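Local atomic coordinates of putative adenosine kinase (Schistosoma mansoni, PDB entry 3VAS), a protein that probably catalyses the ATP-dependent phosphorylation of adenosine to AMP, as a ribokinase-like member of the pfkB carbohydrate kinase family, here holding adenosine. Residues L209-L214 against S234-G239; R263-L268 against R278-T283; Y26-G31 against Q180-A185; L85-M90 against A321-F326. One frame throughout, in Å; residues are numbered along the deposited sequence.

The chain opens with 26-31, the first strand of contact 3, and then runs through 85-90, the first helix of contact 4. At 180-185 it returns beside its beginning and closes contact 3. Contact 1 follows, closing at 234-239, and contact 2 closes next at 278-283; the two come one after the other, and both are nested in the long loop that contact 4 closes at 321-326. Contacts 3 and 4 cross. Contacts 3 and 1 set neighbouring parallel strands of the central sheet side by side, contact 2 lays a helix over its next strand, and contact 4 joins two helices whose residues touch Tyr183, Phe238 and Ile281 of those strands.

Contact 1: residues L209-L214 against S234-G239; sequences LFCFNL and SNIVFG
Strands 209-213 and 236-239 run parallel, 4.7 Å apart at closest approach and turned by 18°, with Cys211, Phe212 and Asn213 level with Ile236, Val237 and Phe238. They are neighbours in the central sheet of the ribokinase-like alpha/beta fold, joined by a beta-alpha-beta crossover through helices 217-222 and 224-231. Backbone bonds alternate from Phe212 N to Ile236 O, Phe238 N to Phe212 O and Leu214 N to Phe238 O. At the entrance, before the second strand has formed, a side chain takes over: Asn235 OD1 receives the Phe210 N-H at 2.8 Å in an almost straight bond (175°). The turn of Asn235 CG to beside its own backbone N brings the amide there, while Asn235 N bonds back to Phe210 O, which also has a weak bond from Ile236 N. Leu209 CD1 packs on Asn235 CB at 3.6 Å. Ile236 CD1 meets both Leu209 CD2 and Cys211 SG on one side of the sheet, where Phe238 also lies. On the other side, Phe210 and Phe212 face helices 189-205 and 224-231, and Ser234 OG, bonded to Met230 O, sits near the edge of the Phe210 ring. Asn213 extends across Phe238 with its amide 17° from the ring plane; OD1 accepts from Ser215 N, and ND2 bonds to Tyr183 OH and lies 3.5 Å from Phe238 CB.

Contact 2: residues R263-L268 against R278-T283; sequences RYIADL and RLVIIT
Arg278 reaches out from the start of strand 279-283 to the last turn of helix 263-267, where it meets Ile265. From CB, which points at the helix and passes 4.2 Å from Ala266 O, the chain runs out nearly extended; CG and CD lie alongside the backbone carbonyls of Asn235 and Ser234, just before strand 236-240. A bend at chi3 (52°) then swings the guanidinium onto the helix. CD comes within 4.1 Å of Ile265 O, and NE donates to that same oxygen at 2.9 Å. The bond is bent, 142° at the hydrogen, and the donor lies 29° from the carbonyl plane. NH2 is also directed to Ile265 O, but its place in the model is doubtful, so the two-pronged grip on this carbonyl is less sure than the NE bond. The positive group sits beside carbonyls near the helix's C-terminal end, where the helix dipole would probably favour it, and Phe270 adds a cation-pi contact. Two residues further along the strand, Val280 presses CG2 into the helix surface, 3.7 Å from both Ile265 CG2 and Ala266 CB and 3.6 Å from Ala266 N. Ile265 also leans on Val237. Helix against strand in this way closes the beta-alpha-beta crossover from strand 236-240 to 279-284 in the ribokinase-like alpha/beta fold.

Contact 3: residues Y26-G31 against Q180-A185; sequences YVFGMG and QVYYIA
Tyr26 lays its ring across the stem of Gln180, so that CB of Gln180 stands over one ring face, 3.8 Å from the centroid and 20° off the normal, in a CH-pi contact. Gln180 CG reaches ring atom CE1 of Tyr26, and a bend at chi2 then carries the amide away. Val181 CG2 comes in obliquely at Tyr26 CE2 (3.6 Å), on the same side of the ring plane as Gln180 CB. Next along, Val27 and Val181 lie side by side and point the same way, with CG2 of Val27 4.1 Å from CB of Val181. On the reverse side of the sheet Phe28 CB tucks in at Tyr182 CD1 (3.7 Å), while Phe28 CD2 comes in at the edge of the Tyr182 ring, in its plane. Gly29 makes no bump, and Val88 CG2 of helix 83-95 packs on its CA. Beyond it Met30 CG sits between the backbone N and the carbonyl carbon (chi1 64°), which brings it onto Ile184 CD1 at 3.7 Å; Ile184 CG2 lies near Met30 O. Tyr26 O accepts from both Gln180 N and Val181 N, and Phe28 bonds through N and O to Val181 and Tyr183. Helix 189-205 packs against Phe28, Met30 and Tyr182. Two parallel strands, on segments with 148 residues between them, thus pair within the central sheet of the ribokinase-like fold, where the Tyr183 side chain lies about 8 Å from the bound adenosine.

Contact 4: residues L85-M90 against A321-F326; sequences LNTVKM and AFAAGF
Where Thr87 and Met90 touch Ala324, the meeting surface is made without an aromatic ring or side-chain amide. The flat side chains of the two helices lie on other sides: the rings of Phe322 and Phe326 rest against strand 279-284, Phe322 CZ meeting Thr283 CG2 at 3.7 Å and Phe326 CE1 meeting Ile281 CD1 at 3.7 Å, and the Phe326 ring also meets that of Tyr330 with planes about 20° apart. The amide of Asn86 uses ND2 to bond both Asp320 OD2 and the O3' hydroxyl of the bound adenosine. Between the helices the small residues let the axes of 85-90 and 321-326 approach to 8.0 Å at a crossing angle of -32°. Ala324 makes the closest approach: its CB sits 3.3 Å from Thr87 O and 3.7 Å from Met90 CB. This is helix-helix packing against one face of the central sheet of the ribokinase-like fold, and the DTNGAGD signature of the pfkB family runs into the start of helix 318-330 and ends at Asp320. Thr87 has its methyl CG2 placed opposite the backbone N across the CA-CB bond, directed to Ala324 N (3.7 Å) and to Ala323 CB (4.0 Å). Its hydroxyl OG1 bonds Asp320 O, giving the two helices a polar tie just before Ala321. Met90, extended throughout (chi1 -174°), reaches across to the other helix, where SD lies 3.7 Å from Ala321 CB, while Ala346 of helix 336-351 packs on the same side chain. From the strand side, Tyr183 abuts both Thr87 and Ala323.

Contact 1: residues L209-L214 against S234-G239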
loop_
_atom_site.group_PDB
_atom_site.type_symbol
_atom_site.label_atom_id
_atom_site.label_comp_id
_atom_site.label_asym_id
_atom_site.label_seq_id
_atom_site.Cartn_x
_atom_site.Cartn_y
_atom_site.Cartn_z
ATOM N N LEU A 209 -11.039 -4.633 -12.327
ATOM C CA LEU A 209 -10.262 -5.297 -11.287
ATOM C C LEU A 209 -9.869 -4.332 -10.175
ATOM O O LEU A 209 -9.031 -3.454 -10.374
ATOM C CB LEU A 209 -9.006 -5.937 -11.883
ATOM C CG LEU A 209 -8.249 -6.857 -10.926
ATOM C CD1 LEU A 209 -8.976 -8.203 -10.791
ATOM C CD2 LEU A 209 -6.806 -7.051 -11.375
ATOM N N PHE A 210 -10.463 -4.508 -9.000
ATOM C CA PHE A 210 -10.161 -3.644 -7.867
ATOM C C PHE A 210 -9.324 -4.382 -6.831
ATOM O O PHE A 210 -9.757 -5.391 -6.281
ATOM C CB PHE A 210 -11.450 -3.117 -7.227
ATOM C CG PHE A 210 -11.218 -2.035 -6.201
ATOM C CD1 PHE A 210 -11.237 -0.700 -6.571
ATOM C CD2 PHE A 210 -10.971 -2.357 -4.874
ATOM C CE1 PHE A 210 -11.021 0.299 -5.636
ATOM C CE2 PHE A 210 -10.755 -1.365 -3.933
ATOM C CZ PHE A 210 -10.775 -0.033 -4.316
ATOM N N CYS A 211 -8.132 -3.861 -6.555
ATOM C CA CYS A 211 -7.208 -4.490 -5.616
ATOM C C CYS A 211 -7.069 -3.662 -4.344
ATOM O O CYS A 211 -6.867 -2.449 -4.400
ATOM C CB CYS A 211 -5.838 -4.691 -6.273
ATOM S SG CYS A 211 -5.917 -5.524 -7.886
ATOM N N PHE A 212 -7.173 -4.330 -3.198
ATOM C CA PHE A 212 -7.257 -3.652 -1.912
ATOM C C PHE A 212 -6.243 -4.230 -0.933
ATOM O O PHE A 212 -6.060 -5.446 -0.865
ATOM C CB PHE A 212 -8.680 -3.791 -1.363
ATOM C CG PHE A 212 -8.901 -3.109 -0.036
ATOM C CD1 PHE A 212 -8.806 -1.729 0.077
ATOM C CD2 PHE A 212 -9.229 -3.847 1.089
ATOM C CE1 PHE A 212 -9.014 -1.099 1.295
ATOM C CE2 PHE A 212 -9.438 -3.227 2.315
ATOM C CZ PHE A 212 -9.331 -1.850 2.418
ATOM N N ASN A 213 -5.576 -3.358 -0.185
ATOM C CA ASN A 213 -4.606 -3.797 0.816
ATOM C C ASN A 213 -5.098 -3.484 2.234
ATOM O O ASN A 213 -5.528 -2.363 2.509
ATOM C CB ASN A 213 -3.245 -3.136 0.560
ATOM C CG ASN A 213 -2.080 -3.929 1.154
ATOM O OD1 ASN A 213 -2.040 -4.199 2.356
ATOM N ND2 ASN A 213 -1.131 -4.310 0.301
ATOM N N LEU A 214 -5.043 -4.470 3.126
ATOM C CA LEU A 214 -5.438 -4.252 4.523
ATOM C C LEU A 214 -4.532 -3.212 5.204
ATOM O O LEU A 214 -4.950 -2.524 6.138
ATOM C CB LEU A 214 -5.447 -5.571 5.315
ATOM C CG LEU A 214 -6.400 -6.688 4.864
ATOM C CD1 LEU A 214 -6.268 -7.930 5.748
ATOM C CD2 LEU A 214 -7.847 -6.201 4.837
ATOM N N SER A 234 -13.854 -5.564 -3.696
ATOM C CA SER A 234 -12.497 -5.933 -4.083
ATOM C C SER A 234 -12.438 -7.302 -4.743
ATOM O O SER A 234 -13.007 -8.266 -4.234
ATOM C CB SER A 234 -11.572 -5.911 -2.868
ATOM O OG SER A 234 -11.558 -4.631 -2.265
ATOM N N ASN A 235 -11.752 -7.382 -5.877
ATOM C CA ASN A 235 -11.521 -8.659 -6.538
ATOM C C ASN A 235 -10.298 -9.359 -5.968
ATOM O O ASN A 235 -10.206 -10.587 -5.992
ATOM C CB ASN A 235 -11.353 -8.458 -8.040
ATOM C CG ASN A 235 -12.485 -7.665 -8.644
ATOM O OD1 ASN A 235 -12.426 -6.434 -8.720
ATOM N ND2 ASN A 235 -13.532 -8.362 -9.068
ATOM N N ILE A 236 -9.356 -8.567 -5.461
ATOM C CA ILE A 236 -8.137 -9.098 -4.856
ATOM C C ILE A 236 -7.833 -8.354 -3.556
ATOM O O ILE A 236 -7.864 -7.123 -3.519
ATOM C CB ILE A 236 -6.923 -8.962 -5.806
ATOM C CG1 ILE A 236 -7.213 -9.619 -7.160
ATOM C CG2 ILE A 236 -5.670 -9.569 -5.181
ATOM C CD1 ILE A 236 -6.043 -9.565 -8.126
ATOM N N VAL A 237 -7.551 -9.104 -2.492
ATOM C CA VAL A 237 -7.210 -8.505 -1.204
ATOM C C VAL A 237 -5.842 -8.980 -0.732
ATOM O O VAL A 237 -5.581 -10.184 -0.673
ATOM C CB VAL A 237 -8.263 -8.836 -0.117
ATOM C CG1 VAL A 237 -7.875 -8.205 1.215
ATOM C CG2 VAL A 237 -9.648 -8.370 -0.545
ATOM N N PHE A 238 -4.971 -8.026 -0.411
ATOM C CA PHE A 238 -3.647 -8.317 0.117
ATOM C C PHE A 238 -3.619 -8.033 1.613
ATOM O O PHE A 238 -4.243 -7.077 2.085
ATOM C CB PHE A 238 -2.590 -7.428 -0.549
ATOM C CG PHE A 238 -2.405 -7.674 -2.021
ATOM C CD1 PHE A 238 -1.460 -8.584 -2.470
ATOM C CD2 PHE A 238 -3.152 -6.975 -2.956
ATOM C CE1 PHE A 238 -1.272 -8.802 -3.821
ATOM C CE2 PHE A 238 -2.967 -7.186 -4.321
ATOM C CZ PHE A 238 -2.026 -8.101 -4.751
ATOM N N GLY A 239 -2.872 -8.841 2.355
ATOM C CA GLY A 239 -2.694 -8.610 3.777
ATOM C C GLY A 239 -1.425 -9.266 4.268
ATOM O O GLY A 239 -0.821 -10.064 3.553
#

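Contact 2: residues R263-L268 against R278-T283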
loop_
_atom_site.group_PDB
_atom_site.type_symbol
_atom_site.label_atom_id
_atom_site.label_comp_id
_atom_site.label_asym_id
_atom_site.label_seq_id
_atom_site.Cartn_x
_atom_site.Cartn_y
_atom_site.Cartn_z
ATOM N N ARG A 263 -10.112 -17.297 4.690
ATOM C CA ARG A 263 -11.367 -17.911 4.270
ATOM C C ARG A 263 -12.529 -16.923 4.379
ATOM O O ARG A 263 -13.336 -16.785 3.457
ATOM C CB ARG A 263 -11.631 -19.163 5.117
ATOM C CG ARG A 263 -13.006 -19.810 4.959
ATOM C CD ARG A 263 -13.302 -20.195 3.519
ATOM N NE ARG A 263 -12.185 -20.869 2.873
ATOM C CZ ARG A 263 -11.843 -20.689 1.600
ATOM N NH1 ARG A 263 -12.531 -19.853 0.834
ATOM N NH2 ARG A 263 -10.808 -21.346 1.095
ATOM N N TYR A 264 -12.599 -16.229 5.509
ATOM C CA TYR A 264 -13.675 -15.278 5.763
ATOM C C TYR A 264 -13.694 -14.140 4.742
ATOM O O TYR A 264 -14.744 -13.807 4.195
ATOM C CB TYR A 264 -13.560 -14.718 7.181
ATOM C CG TYR A 264 -14.699 -13.812 7.590
ATOM C CD1 TYR A 264 -15.807 -14.320 8.262
ATOM C CD2 TYR A 264 -14.659 -12.449 7.319
ATOM C CE1 TYR A 264 -16.850 -13.490 8.649
ATOM C CE2 TYR A 264 -15.695 -11.615 7.697
ATOM C CZ TYR A 264 -16.786 -12.138 8.365
ATOM O OH TYR A 264 -17.816 -11.308 8.741
ATOM N N ILE A 265 -12.532 -13.545 4.494
ATOM C CA ILE A 265 -12.425 -12.436 3.550
ATOM C C ILE A 265 -12.767 -12.878 2.127
ATOM O O ILE A 265 -13.454 -12.168 1.391
ATOM C CB ILE A 265 -11.019 -11.798 3.584
ATOM C CG1 ILE A 265 -10.787 -11.107 4.930
ATOM C CG2 ILE A 265 -10.844 -10.804 2.436
ATOM C CD1 ILE A 265 -9.469 -10.349 5.004
ATOM N N ALA A 266 -12.291 -14.058 1.750
ATOM C CA ALA A 266 -12.566 -14.614 0.429
ATOM C C ALA A 266 -14.056 -14.857 0.203
ATOM O O ALA A 266 -14.551 -14.718 -0.915
ATOM C CB ALA A 266 -11.787 -15.914 0.233
ATOM N N ASP A 267 -14.766 -15.218 1.268
ATOM C CA ASP A 267 -16.164 -15.623 1.146
ATOM C C ASP A 267 -17.181 -14.507 1.374
ATOM O O ASP A 267 -18.377 -14.723 1.184
ATOM C CB ASP A 267 -16.476 -16.796 2.082
ATOM C CG ASP A 267 -15.767 -18.070 1.678
ATOM O OD1 ASP A 267 -15.132 -18.095 0.601
ATOM O OD2 ASP A 267 -15.862 -19.056 2.435
ATOM N N LEU A 268 -16.724 -13.329 1.789
ATOM C CA LEU A 268 -17.639 -12.209 1.998
ATOM C C LEU A 268 -18.374 -11.911 0.704
ATOM O O LEU A 268 -17.759 -11.881 -0.363
ATOM C CB LEU A 268 -16.895 -10.955 2.469
ATOM C CG LEU A 268 -16.651 -10.778 3.967
ATOM C CD1 LEU A 268 -15.778 -9.555 4.216
ATOM C CD2 LEU A 268 -17.974 -10.651 4.714
ATOM N N ARG A 278 -13.226 -13.830 -5.617
ATOM C CA ARG A 278 -12.289 -12.913 -4.974
ATOM C C ARG A 278 -11.045 -13.654 -4.516
ATOM O O ARG A 278 -11.141 -14.707 -3.896
ATOM C CB ARG A 278 -12.915 -12.186 -3.780
ATOM C CG ARG A 278 -11.898 -11.316 -3.034
ATOM C CD ARG A 278 -12.555 -10.305 -2.109
ATOM N NE ARG A 278 -13.508 -10.944 -1.225
ATOM C CZ ARG A 278 -14.820 -10.756 -1.271
ATOM N NH1 ARG A 278 -15.354 -9.923 -2.152
ATOM N NH2 ARG A 278 -15.591 -11.408 -0.422
ATOM N N LEU A 279 -9.882 -13.088 -4.819
ATOM C CA LEU A 279 -8.606 -13.687 -4.454
ATOM C C LEU A 279 -8.035 -13.021 -3.204
ATOM O O LEU A 279 -8.005 -11.796 -3.105
ATOM C CB LEU A 279 -7.624 -13.560 -5.622
ATOM C CG LEU A 279 -6.230 -14.148 -5.413
ATOM C CD1 LEU A 279 -6.324 -15.649 -5.202
ATOM C CD2 LEU A 279 -5.317 -13.816 -6.589
ATOM N N VAL A 280 -7.587 -13.828 -2.247
ATOM C CA VAL A 280 -7.002 -13.299 -1.019
ATOM C C VAL A 280 -5.581 -13.830 -0.842
ATOM O O VAL A 280 -5.336 -15.029 -0.972
ATOM C CB VAL A 280 -7.865 -13.654 0.214
ATOM C CG1 VAL A 280 -7.279 -13.044 1.479
ATOM C CG2 VAL A 280 -9.302 -13.178 0.007
ATOM N N ILE A 281 -4.644 -12.929 -0.563
ATOM C CA ILE A 281 -3.242 -13.301 -0.407
ATOM C C ILE A 281 -2.711 -12.723 0.895
ATOM O O ILE A 281 -2.695 -11.509 1.083
ATOM C CB ILE A 281 -2.381 -12.772 -1.576
ATOM C CG1 ILE A 281 -2.928 -13.274 -2.914
ATOM C CG2 ILE A 281 -0.911 -13.150 -1.388
ATOM C CD1 ILE A 281 -2.204 -12.722 -4.134
ATOM N N ILE A 282 -2.279 -13.596 1.795
ATOM C CA ILE A 282 -1.766 -13.163 3.085
ATOM C C ILE A 282 -0.292 -13.519 3.207
ATOM O O ILE A 282 0.063 -14.696 3.278
ATOM C CB ILE A 282 -2.542 -13.823 4.249
ATOM C CG1 ILE A 282 -4.041 -13.538 4.125
ATOM C CG2 ILE A 282 -2.003 -13.354 5.600
ATOM C CD1 ILE A 282 -4.382 -12.063 4.107
ATOM N N THR A 283 0.567 -12.506 3.230
ATOM C CA THR A 283 1.997 -12.754 3.378
ATOM C C THR A 283 2.352 -12.986 4.850
ATOM O O THR A 283 1.643 -12.527 5.746
ATOM C CB THR A 283 2.845 -11.613 2.777
ATOM O OG1 THR A 283 2.489 -10.366 3.391
ATOM C CG2 THR A 283 2.615 -11.516 1.270
#

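Contact 3: residues Y26-G31 against Q180-A185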
loop_
_atom_site.group_PDB
_atom_site.type_symbol
_atom_site.label_atom_id
_atom_site.label_comp_id
_atom_site.label_asym_id
_atom_site.label_seq_id
_atom_site.Cartn_x
_atom_site.Cartn_y
_atom_site.Cartn_z
ATOM N N TYR A 26 -4.012 2.177 -17.907
ATOM C CA TYR A 26 -4.659 0.899 -17.628
ATOM C C TYR A 26 -4.822 0.682 -16.120
ATOM O O TYR A 26 -5.803 0.088 -15.672
ATOM C CB TYR A 26 -3.827 -0.234 -18.226
ATOM C CG TYR A 26 -4.547 -1.553 -18.335
ATOM C CD1 TYR A 26 -5.348 -1.837 -19.433
ATOM C CD2 TYR A 26 -4.415 -2.523 -17.347
ATOM C CE1 TYR A 26 -6.004 -3.048 -19.541
ATOM C CE2 TYR A 26 -5.066 -3.736 -17.449
ATOM C CZ TYR A 26 -5.860 -3.991 -18.546
ATOM O OH TYR A 26 -6.511 -5.198 -18.651
ATOM N N VAL A 27 -3.849 1.174 -15.353
ATOM C CA VAL A 27 -3.814 1.018 -13.903
ATOM C C VAL A 27 -3.949 2.372 -13.214
ATOM O O VAL A 27 -3.211 3.307 -13.519
ATOM C CB VAL A 27 -2.487 0.373 -13.437
ATOM C CG1 VAL A 27 -2.423 0.314 -11.918
ATOM C CG2 VAL A 27 -2.321 -1.015 -14.043
ATOM N N PHE A 28 -4.894 2.469 -12.283
ATOM C CA PHE A 28 -5.131 3.711 -11.552
ATOM C C PHE A 28 -4.974 3.497 -10.053
ATOM O O PHE A 28 -5.504 2.537 -9.497
ATOM C CB PHE A 28 -6.539 4.249 -11.846
ATOM C CG PHE A 28 -6.889 5.502 -11.076
ATOM C CD1 PHE A 28 -6.699 6.753 -11.641
ATOM C CD2 PHE A 28 -7.417 5.425 -9.791
ATOM C CE1 PHE A 28 -7.016 7.904 -10.939
ATOM C CE2 PHE A 28 -7.732 6.568 -9.086
ATOM C CZ PHE A 28 -7.535 7.810 -9.659
ATOM N N GLY A 29 -4.256 4.404 -9.401
ATOM C CA GLY A 29 -4.195 4.418 -7.952
ATOM C C GLY A 29 -4.572 5.779 -7.394
ATOM O O GLY A 29 -4.351 6.805 -8.040
ATOM N N MET A 30 -5.170 5.793 -6.209
ATOM C CA MET A 30 -5.311 7.031 -5.441
ATOM C C MET A 30 -4.844 6.759 -4.021
ATOM O O MET A 30 -5.071 5.674 -3.497
ATOM C CB MET A 30 -6.749 7.569 -5.458
ATOM C CG MET A 30 -7.794 6.674 -4.790
ATOM S SD MET A 30 -9.369 7.520 -4.464
ATOM C CE MET A 30 -9.042 8.315 -2.908
ATOM N N GLY A 31 -4.173 7.725 -3.400
ATOM C CA GLY A 31 -3.670 7.505 -2.055
ATOM C C GLY A 31 -3.088 8.706 -1.336
ATOM O O GLY A 31 -3.370 9.862 -1.672
ATOM N N GLN A 180 -8.583 -0.149 -16.126
ATOM C CA GLN A 180 -9.231 -1.455 -16.041
ATOM C C GLN A 180 -8.856 -2.109 -14.724
ATOM O O GLN A 180 -9.470 -3.092 -14.304
ATOM C CB GLN A 180 -8.816 -2.345 -17.214
ATOM C CG GLN A 180 -9.233 -1.800 -18.571
ATOM C CD GLN A 180 -10.735 -1.620 -18.683
ATOM O OE1 GLN A 180 -11.217 -0.585 -19.146
ATOM N NE2 GLN A 180 -11.485 -2.632 -18.258
ATOM N N VAL A 181 -7.838 -1.541 -14.081
ATOM C CA VAL A 181 -7.296 -2.070 -12.833
ATOM C C VAL A 181 -7.093 -0.950 -11.818
ATOM O O VAL A 181 -6.539 0.099 -12.147
ATOM C CB VAL A 181 -5.940 -2.770 -13.068
ATOM C CG1 VAL A 181 -5.339 -3.241 -11.748
ATOM C CG2 VAL A 181 -6.100 -3.935 -14.043
ATOM N N TYR A 182 -7.545 -1.171 -10.587
ATOM C CA TYR A 182 -7.333 -0.202 -9.515
ATOM C C TYR A 182 -6.553 -0.806 -8.355
ATOM O O TYR A 182 -6.724 -1.979 -8.016
ATOM C CB TYR A 182 -8.664 0.354 -9.007
ATOM C CG TYR A 182 -9.560 0.873 -10.105
ATOM C CD1 TYR A 182 -9.378 2.143 -10.634
ATOM C CD2 TYR A 182 -10.580 0.090 -10.619
ATOM C CE1 TYR A 182 -10.192 2.620 -11.642
ATOM C CE2 TYR A 182 -11.397 0.557 -11.630
ATOM C CZ TYR A 182 -11.200 1.822 -12.137
ATOM O OH TYR A 182 -12.015 2.291 -13.143
ATOM N N TYR A 183 -5.677 -0.001 -7.766
ATOM C CA TYR A 183 -5.033 -0.364 -6.517
ATOM C C TYR A 183 -5.202 0.768 -5.514
ATOM O O TYR A 183 -4.711 1.875 -5.738
ATOM C CB TYR A 183 -3.542 -0.660 -6.712
ATOM C CG TYR A 183 -2.866 -1.096 -5.428
ATOM C CD1 TYR A 183 -2.928 -2.422 -5.000
ATOM C CD2 TYR A 183 -2.189 -0.182 -4.627
ATOM C CE1 TYR A 183 -2.323 -2.828 -3.817
ATOM C CE2 TYR A 183 -1.587 -0.575 -3.441
ATOM C CZ TYR A 183 -1.653 -1.897 -3.043
ATOM O OH TYR A 183 -1.042 -2.285 -1.870
ATOM N N ILE A 184 -5.908 0.497 -4.421
ATOM C CA ILE A 184 -6.000 1.451 -3.321
ATOM C C ILE A 184 -5.731 0.760 -1.985
ATOM O O ILE A 184 -6.377 -0.234 -1.643
ATOM C CB ILE A 184 -7.379 2.141 -3.253
ATOM C CG1 ILE A 184 -7.808 2.669 -4.624
ATOM C CG2 ILE A 184 -7.351 3.279 -2.237
ATOM C CD1 ILE A 184 -9.193 3.292 -4.619
ATOM N N ALA A 185 -4.764 1.285 -1.238
ATOM C CA ALA A 185 -4.442 0.757 0.085
ATOM C C ALA A 185 -5.496 1.161 1.113
ATOM O O ALA A 185 -6.172 2.183 0.959
ATOM C CB ALA A 185 -3.062 1.233 0.531
#

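Contact 4: residues L85-M90 against A321-F326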
loop_
_atom_site.group_PDB
_atom_site.type_symbol
_atom_site.label_atom_id
_atom_site.label_comp_id
_atom_site.label_asym_id
_atom_site.label_seq_id
_atom_site.Cartn_x
_atom_site.Cartn_y
_atom_site.Cartn_z
ATOM N N LEU A 85 1.160 4.804 -3.555
ATOM C CA LEU A 85 2.078 5.375 -4.526
ATOM C C LEU A 85 3.276 4.451 -4.775
ATOM O O LEU A 85 3.681 4.266 -5.921
ATOM C CB LEU A 85 2.527 6.785 -4.106
ATOM C CG LEU A 85 3.551 7.459 -5.025
ATOM C CD1 LEU A 85 3.056 7.503 -6.477
ATOM C CD2 LEU A 85 3.912 8.866 -4.533
ATOM N N ASN A 86 3.824 3.871 -3.705
ATOM C CA ASN A 86 4.909 2.897 -3.828
ATOM C C ASN A 86 4.534 1.763 -4.789
ATOM O O ASN A 86 5.283 1.439 -5.714
ATOM C CB ASN A 86 5.273 2.290 -2.465
ATOM C CG ASN A 86 6.040 3.248 -1.560
ATOM O OD1 ASN A 86 6.529 4.293 -1.992
ATOM N ND2 ASN A 86 6.167 2.869 -0.290
ATOM N N THR A 87 3.361 1.180 -4.565
ATOM C CA THR A 87 2.881 0.055 -5.358
ATOM C C THR A 87 2.642 0.431 -6.817
ATOM O O THR A 87 3.112 -0.248 -7.731
ATOM C CB THR A 87 1.586 -0.526 -4.749
ATOM O OG1 THR A 87 1.888 -1.121 -3.481
ATOM C CG2 THR A 87 0.976 -1.582 -5.657
ATOM N N VAL A 88 1.920 1.524 -7.035
ATOM C CA VAL A 88 1.561 1.935 -8.386
ATOM C C VAL A 88 2.771 2.352 -9.221
ATOM O O VAL A 88 2.868 2.009 -10.398
ATOM C CB VAL A 88 0.501 3.049 -8.356
ATOM C CG1 VAL A 88 0.323 3.675 -9.738
ATOM C CG2 VAL A 88 -0.808 2.491 -7.834
ATOM N N LYS A 89 3.710 3.071 -8.619
ATOM C CA LYS A 89 4.874 3.498 -9.382
ATOM C C LYS A 89 5.815 2.329 -9.678
ATOM O O LYS A 89 6.518 2.336 -10.686
ATOM C CB LYS A 89 5.600 4.670 -8.712
ATOM C CG LYS A 89 6.391 4.340 -7.461
ATOM C CD LYS A 89 6.926 5.632 -6.833
ATOM C CE LYS A 89 7.960 5.347 -5.753
ATOM N NZ LYS A 89 8.495 6.603 -5.154
ATOM N N MET A 90 5.818 1.313 -8.821
ATOM C CA MET A 90 6.623 0.132 -9.116
ATOM C C MET A 90 5.965 -0.726 -10.197
ATOM O O MET A 90 6.661 -1.319 -11.022
ATOM C CB MET A 90 6.931 -0.701 -7.869
ATOM C CG MET A 90 7.902 -1.849 -8.152
ATOM S SD MET A 90 8.469 -2.705 -6.668
ATOM C CE MET A 90 9.770 -3.748 -7.332
ATOM N N ALA A 321 5.799 -3.528 -2.468
ATOM C CA ALA A 321 6.483 -4.091 -3.626
ATOM C C ALA A 321 5.848 -5.418 -4.016
ATOM O O ALA A 321 5.639 -5.696 -5.198
ATOM C CB ALA A 321 7.955 -4.294 -3.319
ATOM N N PHE A 322 5.547 -6.231 -3.007
ATOM C CA PHE A 322 4.913 -7.521 -3.229
ATOM C C PHE A 322 3.650 -7.348 -4.061
ATOM O O PHE A 322 3.446 -8.058 -5.041
ATOM C CB PHE A 322 4.581 -8.203 -1.899
ATOM C CG PHE A 322 3.964 -9.565 -2.058
ATOM C CD1 PHE A 322 4.761 -10.706 -2.068
ATOM C CD2 PHE A 322 2.590 -9.709 -2.208
ATOM C CE1 PHE A 322 4.196 -11.968 -2.219
ATOM C CE2 PHE A 322 2.020 -10.968 -2.359
ATOM C CZ PHE A 322 2.823 -12.098 -2.368
ATOM N N ALA A 323 2.807 -6.400 -3.664
ATOM C CA ALA A 323 1.572 -6.131 -4.386
ATOM C C ALA A 323 1.847 -5.704 -5.829
ATOM O O ALA A 323 1.200 -6.191 -6.755
ATOM C CB ALA A 323 0.735 -5.069 -3.653
ATOM N N ALA A 324 2.804 -4.795 -6.011
ATOM C CA ALA A 324 3.201 -4.347 -7.346
ATOM C C ALA A 324 3.656 -5.512 -8.223
ATOM O O ALA A 324 3.194 -5.668 -9.358
ATOM C CB ALA A 324 4.308 -3.305 -7.252
ATOM N N GLY A 325 4.566 -6.320 -7.686
ATOM C CA GLY A 325 5.109 -7.456 -8.410
ATOM C C GLY A 325 4.024 -8.435 -8.818
ATOM O O GLY A 325 4.030 -8.941 -9.941
ATOM N N PHE A 326 3.079 -8.693 -7.917
ATOM C CA PHE A 326 1.981 -9.599 -8.238
ATOM C C PHE A 326 1.096 -9.042 -9.343
ATOM O O PHE A 326 0.846 -9.711 -10.340
ATOM C CB PHE A 326 1.109 -9.911 -7.014
ATOM C CG PHE A 326 0.006 -10.897 -7.309
ATOM C CD1 PHE A 326 0.240 -12.263 -7.216
ATOM C CD2 PHE A 326 -1.248 -10.461 -7.715
ATOM C CE1 PHE A 326 -0.763 -13.179 -7.512
ATOM C CE2 PHE A 326 -2.255 -11.365 -8.009
ATOM C CZ PHE A 326 -2.012 -12.731 -7.906
#